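Local coordinates for protein eukaryotic peptide chain release factor GTP-binding subunit (PDB 1R5B) that is the GTP-binding subunit of a eukaryotic translation release factor, related to elongation factor Tu in its P-loop GTP-binding domain, at residues T287-K292 against L337-D342; K299-V304 against T312-A317. All blocks are in the same frame, centred on the assembly; numbering follows the deposited sequence.

Overall arrangement
Both contacts belong to one curled antiparallel sheet, consistent with the beta-barrel second domain of elongation factor Tu-like proteins, and their centres lie about 9 Å apart. Along the chain the order is 287-292, 299-304, 312-317, 337-342, so the local hairpin of contact 2 is made within the chain that runs between the two strands of contact 1. Strands 311-319 and 334-340 are neighbours and join the contacts directly: R340 N lies 2.9 Å from E314 O and R338 O 3.0 Å from T316 N, both probable hydrogen bonds. In the resulting strand order, 287-292, 334-340, 311-319, 302-307, the two contacts are alternate seams of the sheet, separated by the pairing of 334-340 with 311-319.

Contact 1. Residues T287-K292 against L337-D342; sequences TILEGK and LRVRGD
L289 and L337 face each other as an antiparallel hydrogen-bonded pair, linked by two backbone bonds: L289 N to L337 O at 2.9 Å, and L337 N to L289 O at 3.0 Å. A third bond runs from V339 N to T287 O. Between these bonds, I288 and R338 form a non-hydrogen-bonded pair with their CA atoms 4.5 Å apart. Here CA-H...O contacts supplement the backbone bonds, R338 CA lying 3.3 Å from T287 O and I288 CA equally near L337 O.

On the face carrying T287, L289, L337 and V339 the side chains meet through carbon atoms. The CD1 branch of L289 reaches across at about a right angle to the V339 side chain and meets CG2 of V339 at 4.0 Å, while the CB of T287 touches the same methyl. T287 OG1 bonds instead to K283 and D343. L352 of strand 351-353 packs on both L289 and L337.

The other face pairs an aliphatic tip with a charged chain. I288 CD1 rests 3.6 Å from R338 CB, then lies over one face of the guanidinium, offset toward its rim. The arginine sets out with CG anti to its backbone N (chi1 -177°) and bends at chi3 (-64°), which folds the planar end back over the isoleucine methyl. Its NH1 is hydrogen-bonded to Y319 OH, and NE makes a weak bond to L285 O.

Together these two bonds probably help to fix the rotation of the guanidinium, so that one face can lie on I288 CD1 while its nitrogens keep polar partners.

Contact 2. Residues K299-V304 against T312-A317; sequences KKNSNV and TLEVTA
The N303 amide meets E314 through its oxygen: OD1 lies 3.5 Å from CG of the glutamate, against the aliphatic part of the chain, and the amide and carboxylate planes stand 87° apart. Two residues earlier, the N301 amide approaches the carboxylate itself, but OD1 of N301 and OE2 of E314 remain 3.7 Å apart without a bond, their planes inclined at 55°.

N301 and S302 both face V315 in a G1 beta bulge, N301 adopting left-handed backbone angles. V315 N bonds to S302 O at 2.8 Å, whereas the bond from N301 N to V315 O is weak. V304 and L313 exchange two regular backbone bonds, and V304 CG1 packs on V315 CG2 at 3.7 Å. K300, bent at chi4 (87°), brings NZ within 2.7 Å of T316 O in the carbonyl plane; S302 OG bonds to K299 O.

Strands 302-307 and 311-319 form a hairpin. Strand 311-319 also pairs with 334-340, where E314 and T316 bond to R340 and R338 through their backbones, while strand 302-307 pairs with 351-353 and K300 bonds through its backbone to S327.

Contact 1. Residues T287-K292 against L337-D342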
loop_
_atom_site.group_PDB
_atom_site.type_symbol
_atom_site.label_atom_id
_atom_site.label_comp_id
_atom_site.label_asym_id
_atom_site.label_seq_id
_atom_site.Cartn_x
_atom_site.Cartn_y
_atom_site.Cartn_z
ATOM N N THR A 287 -13.051 -4.429 -26.492
ATOM C CA THR A 287 -11.949 -5.110 -25.816
ATOM C C THR A 287 -11.957 -4.805 -24.316
ATOM O O THR A 287 -12.288 -3.697 -23.908
ATOM C CB THR A 287 -10.603 -4.706 -26.460
ATOM O OG1 THR A 287 -10.531 -5.234 -27.790
ATOM C CG2 THR A 287 -9.417 -5.356 -25.753
ATOM N N ILE A 288 -11.597 -5.799 -23.508
ATOM C CA ILE A 288 -11.592 -5.671 -22.057
ATOM C C ILE A 288 -10.203 -5.995 -21.518
ATOM O O ILE A 288 -9.615 -7.007 -21.894
ATOM C CB ILE A 288 -12.630 -6.623 -21.409
ATOM C CG1 ILE A 288 -14.042 -6.355 -21.938
ATOM C CG2 ILE A 288 -12.595 -6.488 -19.883
ATOM C CD1 ILE A 288 -14.549 -4.941 -21.704
ATOM N N LEU A 289 -9.691 -5.144 -20.631
ATOM C CA LEU A 289 -8.397 -5.363 -20.002
ATOM C C LEU A 289 -8.589 -5.401 -18.490
ATOM O O LEU A 289 -8.989 -4.405 -17.888
ATOM C CB LEU A 289 -7.419 -4.259 -20.395
ATOM C CG LEU A 289 -7.184 -4.091 -21.893
ATOM C CD1 LEU A 289 -6.252 -2.932 -22.152
ATOM C CD2 LEU A 289 -6.622 -5.370 -22.504
ATOM N N GLU A 290 -8.317 -6.561 -17.892
ATOM C CA GLU A 290 -8.480 -6.767 -16.458
ATOM C C GLU A 290 -7.134 -6.698 -15.767
ATOM O O GLU A 290 -6.127 -7.101 -16.330
ATOM C CB GLU A 290 -9.193 -8.102 -16.166
ATOM C CG GLU A 290 -8.374 -9.176 -15.441
ATOM C CD GLU A 290 -8.652 -9.250 -13.938
ATOM O OE1 GLU A 290 -9.362 -10.212 -13.520
ATOM O OE2 GLU A 290 -8.167 -8.368 -13.173
ATOM N N GLY A 291 -7.132 -6.175 -14.542
ATOM C CA GLY A 291 -5.925 -6.084 -13.742
ATOM C C GLY A 291 -6.140 -5.373 -12.423
ATOM O O GLY A 291 -7.236 -4.891 -12.134
ATOM N N LYS A 292 -5.082 -5.321 -11.619
ATOM C CA LYS A 292 -5.104 -4.644 -10.319
ATOM C C LYS A 292 -4.324 -3.350 -10.468
ATOM O O LYS A 292 -3.183 -3.370 -10.893
ATOM C CB LYS A 292 -4.452 -5.528 -9.242
ATOM C CG LYS A 292 -4.587 -5.046 -7.764
ATOM C CD LYS A 292 -3.428 -5.595 -6.883
ATOM C CE LYS A 292 -3.676 -5.400 -5.381
ATOM N NZ LYS A 292 -2.463 -5.579 -4.467
ATOM N N LEU A 337 -11.652 -3.088 -17.554
ATOM C CA LEU A 337 -11.738 -1.856 -18.306
ATOM C C LEU A 337 -12.067 -2.130 -19.760
ATOM O O LEU A 337 -11.289 -2.778 -20.456
ATOM C CB LEU A 337 -10.394 -1.148 -18.247
ATOM C CG LEU A 337 -9.751 -0.939 -16.870
ATOM C CD1 LEU A 337 -8.487 -0.141 -17.043
ATOM C CD2 LEU A 337 -10.698 -0.229 -15.905
ATOM N N ARG A 338 -13.213 -1.658 -20.236
ATOM C CA ARG A 338 -13.422 -1.618 -21.675
ATOM C C ARG A 338 -12.571 -0.493 -22.248
ATOM O O ARG A 338 -12.508 0.593 -21.678
ATOM C CB ARG A 338 -14.889 -1.414 -22.053
ATOM C CG ARG A 338 -15.106 -1.452 -23.566
ATOM C CD ARG A 338 -16.553 -1.503 -24.018
ATOM N NE ARG A 338 -17.216 -2.732 -23.588
ATOM C CZ ARG A 338 -17.950 -2.867 -22.490
ATOM N NH1 ARG A 338 -18.135 -1.852 -21.659
ATOM N NH2 ARG A 338 -18.508 -4.038 -22.217
ATOM N N VAL A 339 -11.921 -0.764 -23.373
ATOM C CA VAL A 339 -11.050 0.211 -24.021
ATOM C C VAL A 339 -11.370 0.353 -25.502
ATOM O O VAL A 339 -11.933 -0.541 -26.110
ATOM C CB VAL A 339 -9.547 -0.135 -23.843
ATOM C CG1 VAL A 339 -9.190 -0.163 -22.372
ATOM C CG2 VAL A 339 -9.188 -1.462 -24.502
ATOM N N ARG A 340 -10.982 1.489 -26.062
ATOM C CA ARG A 340 -11.310 1.866 -27.429
ATOM C C ARG A 340 -10.046 2.331 -28.143
ATOM O O ARG A 340 -9.218 3.038 -27.549
ATOM C CB ARG A 340 -12.343 2.996 -27.411
ATOM C CG ARG A 340 -12.744 3.524 -28.774
ATOM C CD ARG A 340 -13.549 4.802 -28.707
ATOM N NE ARG A 340 -14.989 4.549 -28.768
ATOM C CZ ARG A 340 -15.803 4.935 -29.752
ATOM N NH1 ARG A 340 -15.353 5.606 -30.812
ATOM N NH2 ARG A 340 -17.096 4.638 -29.677
ATOM N N GLY A 341 -9.921 1.941 -29.420
ATOM C CA GLY A 341 -8.767 2.278 -30.256
ATOM C C GLY A 341 -8.046 1.051 -30.803
ATOM O O GLY A 341 -8.584 -0.083 -30.791
ATOM N N ASP A 342 -6.802 1.284 -31.260
ATOM C CA ASP A 342 -5.954 0.225 -31.821
ATOM C C ASP A 342 -5.271 -0.649 -30.753
ATOM O O ASP A 342 -4.160 -0.341 -30.296
ATOM C CB ASP A 342 -4.890 0.841 -32.722
ATOM C CG ASP A 342 -4.321 -0.153 -33.700
ATOM O OD1 ASP A 342 -3.833 0.293 -34.756
ATOM O OD2 ASP A 342 -4.333 -1.390 -33.507
#

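Contact 2. Residues K299-V304 against T312-A317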
loop_
_atom_site.group_PDB
_atom_site.type_symbol
_atom_site.label_atom_id
_atom_site.label_comp_id
_atom_site.label_asym_id
_atom_site.label_seq_id
_atom_site.Cartn_x
_atom_site.Cartn_y
_atom_site.Cartn_z
ATOM N N LYS A 299 -10.406 7.494 -14.236
ATOM C CA LYS A 299 -11.791 7.916 -14.416
ATOM C C LYS A 299 -12.339 7.268 -15.690
ATOM O O LYS A 299 -11.581 6.860 -16.563
ATOM C CB LYS A 299 -11.866 9.449 -14.572
ATOM C CG LYS A 299 -11.795 10.263 -13.265
ATOM C CD LYS A 299 -10.758 11.432 -13.309
ATOM C CE LYS A 299 -11.378 12.824 -13.443
ATOM N NZ LYS A 299 -10.798 13.811 -12.468
ATOM N N LYS A 300 -13.656 7.192 -15.803
ATOM C CA LYS A 300 -14.288 6.804 -17.054
ATOM C C LYS A 300 -14.004 7.882 -18.096
ATOM O O LYS A 300 -14.019 9.079 -17.785
ATOM C CB LYS A 300 -15.801 6.638 -16.865
ATOM C CG LYS A 300 -16.526 5.984 -18.036
ATOM C CD LYS A 300 -18.041 6.118 -17.883
ATOM C CE LYS A 300 -18.801 5.852 -19.187
ATOM N NZ LYS A 300 -19.093 4.410 -19.365
ATOM N N ASN A 301 -13.769 7.446 -19.329
ATOM C CA ASN A 301 -13.384 8.323 -20.439
ATOM C C ASN A 301 -12.036 9.014 -20.248
ATOM O O ASN A 301 -11.889 10.205 -20.517
ATOM C CB ASN A 301 -14.478 9.336 -20.732
ATOM C CG ASN A 301 -15.805 8.668 -21.027
ATOM O OD1 ASN A 301 -16.005 8.108 -22.110
ATOM N ND2 ASN A 301 -16.717 8.711 -20.060
ATOM N N SER A 302 -11.058 8.247 -19.784
ATOM C CA SER A 302 -9.688 8.713 -19.662
ATOM C C SER A 302 -8.807 7.979 -20.659
ATOM O O SER A 302 -8.988 6.786 -20.894
ATOM C CB SER A 302 -9.163 8.448 -18.258
ATOM O OG SER A 302 -10.043 8.993 -17.296
ATOM N N ASN A 303 -7.852 8.692 -21.240
ATOM C CA ASN A 303 -6.852 8.065 -22.080
ATOM C C ASN A 303 -5.820 7.397 -21.198
ATOM O O ASN A 303 -5.561 7.854 -20.098
ATOM C CB ASN A 303 -6.180 9.097 -22.990
ATOM C CG ASN A 303 -7.067 9.529 -24.138
ATOM O OD1 ASN A 303 -8.121 8.950 -24.384
ATOM N ND2 ASN A 303 -6.632 10.552 -24.854
ATOM N N VAL A 304 -5.256 6.296 -21.682
ATOM C CA VAL A 304 -4.172 5.609 -21.015
ATOM C C VAL A 304 -3.160 5.178 -22.053
ATOM O O VAL A 304 -3.463 5.090 -23.221
ATOM C CB VAL A 304 -4.657 4.378 -20.213
ATOM C CG1 VAL A 304 -5.779 4.762 -19.255
ATOM C CG2 VAL A 304 -5.106 3.259 -21.136
ATOM N N THR A 312 -1.627 4.656 -27.238
ATOM C CA THR A 312 -2.692 5.277 -26.456
ATOM C C THR A 312 -4.030 4.574 -26.701
ATOM O O THR A 312 -4.296 4.119 -27.801
ATOM C CB THR A 312 -2.789 6.790 -26.795
ATOM O OG1 THR A 312 -1.596 7.467 -26.362
ATOM C CG2 THR A 312 -3.879 7.462 -25.986
ATOM N N LEU A 313 -4.845 4.475 -25.652
ATOM C CA LEU A 313 -6.211 3.939 -25.724
ATOM C C LEU A 313 -7.135 4.730 -24.800
ATOM O O LEU A 313 -6.689 5.331 -23.835
ATOM C CB LEU A 313 -6.245 2.478 -25.281
ATOM C CG LEU A 313 -5.522 1.416 -26.111
ATOM C CD1 LEU A 313 -5.463 0.121 -25.312
ATOM C CD2 LEU A 313 -6.207 1.181 -27.469
ATOM N N GLU A 314 -8.429 4.714 -25.085
ATOM C CA GLU A 314 -9.398 5.358 -24.221
ATOM C C GLU A 314 -10.149 4.320 -23.388
ATOM O O GLU A 314 -10.714 3.378 -23.923
ATOM C CB GLU A 314 -10.378 6.180 -25.046
ATOM C CG GLU A 314 -11.167 7.186 -24.216
ATOM C CD GLU A 314 -12.353 7.786 -24.943
ATOM O OE1 GLU A 314 -12.549 7.508 -26.153
ATOM O OE2 GLU A 314 -13.098 8.548 -24.292
ATOM N N VAL A 315 -10.143 4.493 -22.072
ATOM C CA VAL A 315 -10.991 3.707 -21.183
ATOM C C VAL A 315 -12.443 4.231 -21.217
ATOM O O VAL A 315 -12.724 5.305 -20.700
ATOM C CB VAL A 315 -10.448 3.765 -19.743
ATOM C CG1 VAL A 315 -11.409 3.100 -18.759
ATOM C CG2 VAL A 315 -9.072 3.115 -19.686
ATOM N N THR A 316 -13.354 3.475 -21.829
ATOM C CA THR A 316 -14.760 3.892 -21.951
ATOM C C THR A 316 -15.670 3.370 -20.837
ATOM O O THR A 316 -16.813 3.824 -20.702
ATOM C CB THR A 316 -15.350 3.467 -23.323
ATOM O OG1 THR A 316 -15.308 2.040 -23.462
ATOM C CG2 THR A 316 -14.497 3.986 -24.475
ATOM N N ALA A 317 -15.181 2.410 -20.059
ATOM C CA ALA A 317 -15.952 1.895 -18.932
ATOM C C ALA A 317 -15.088 1.136 -17.936
ATOM O O ALA A 317 -14.102 0.525 -18.315
ATOM C CB ALA A 317 -17.092 1.008 -19.428
#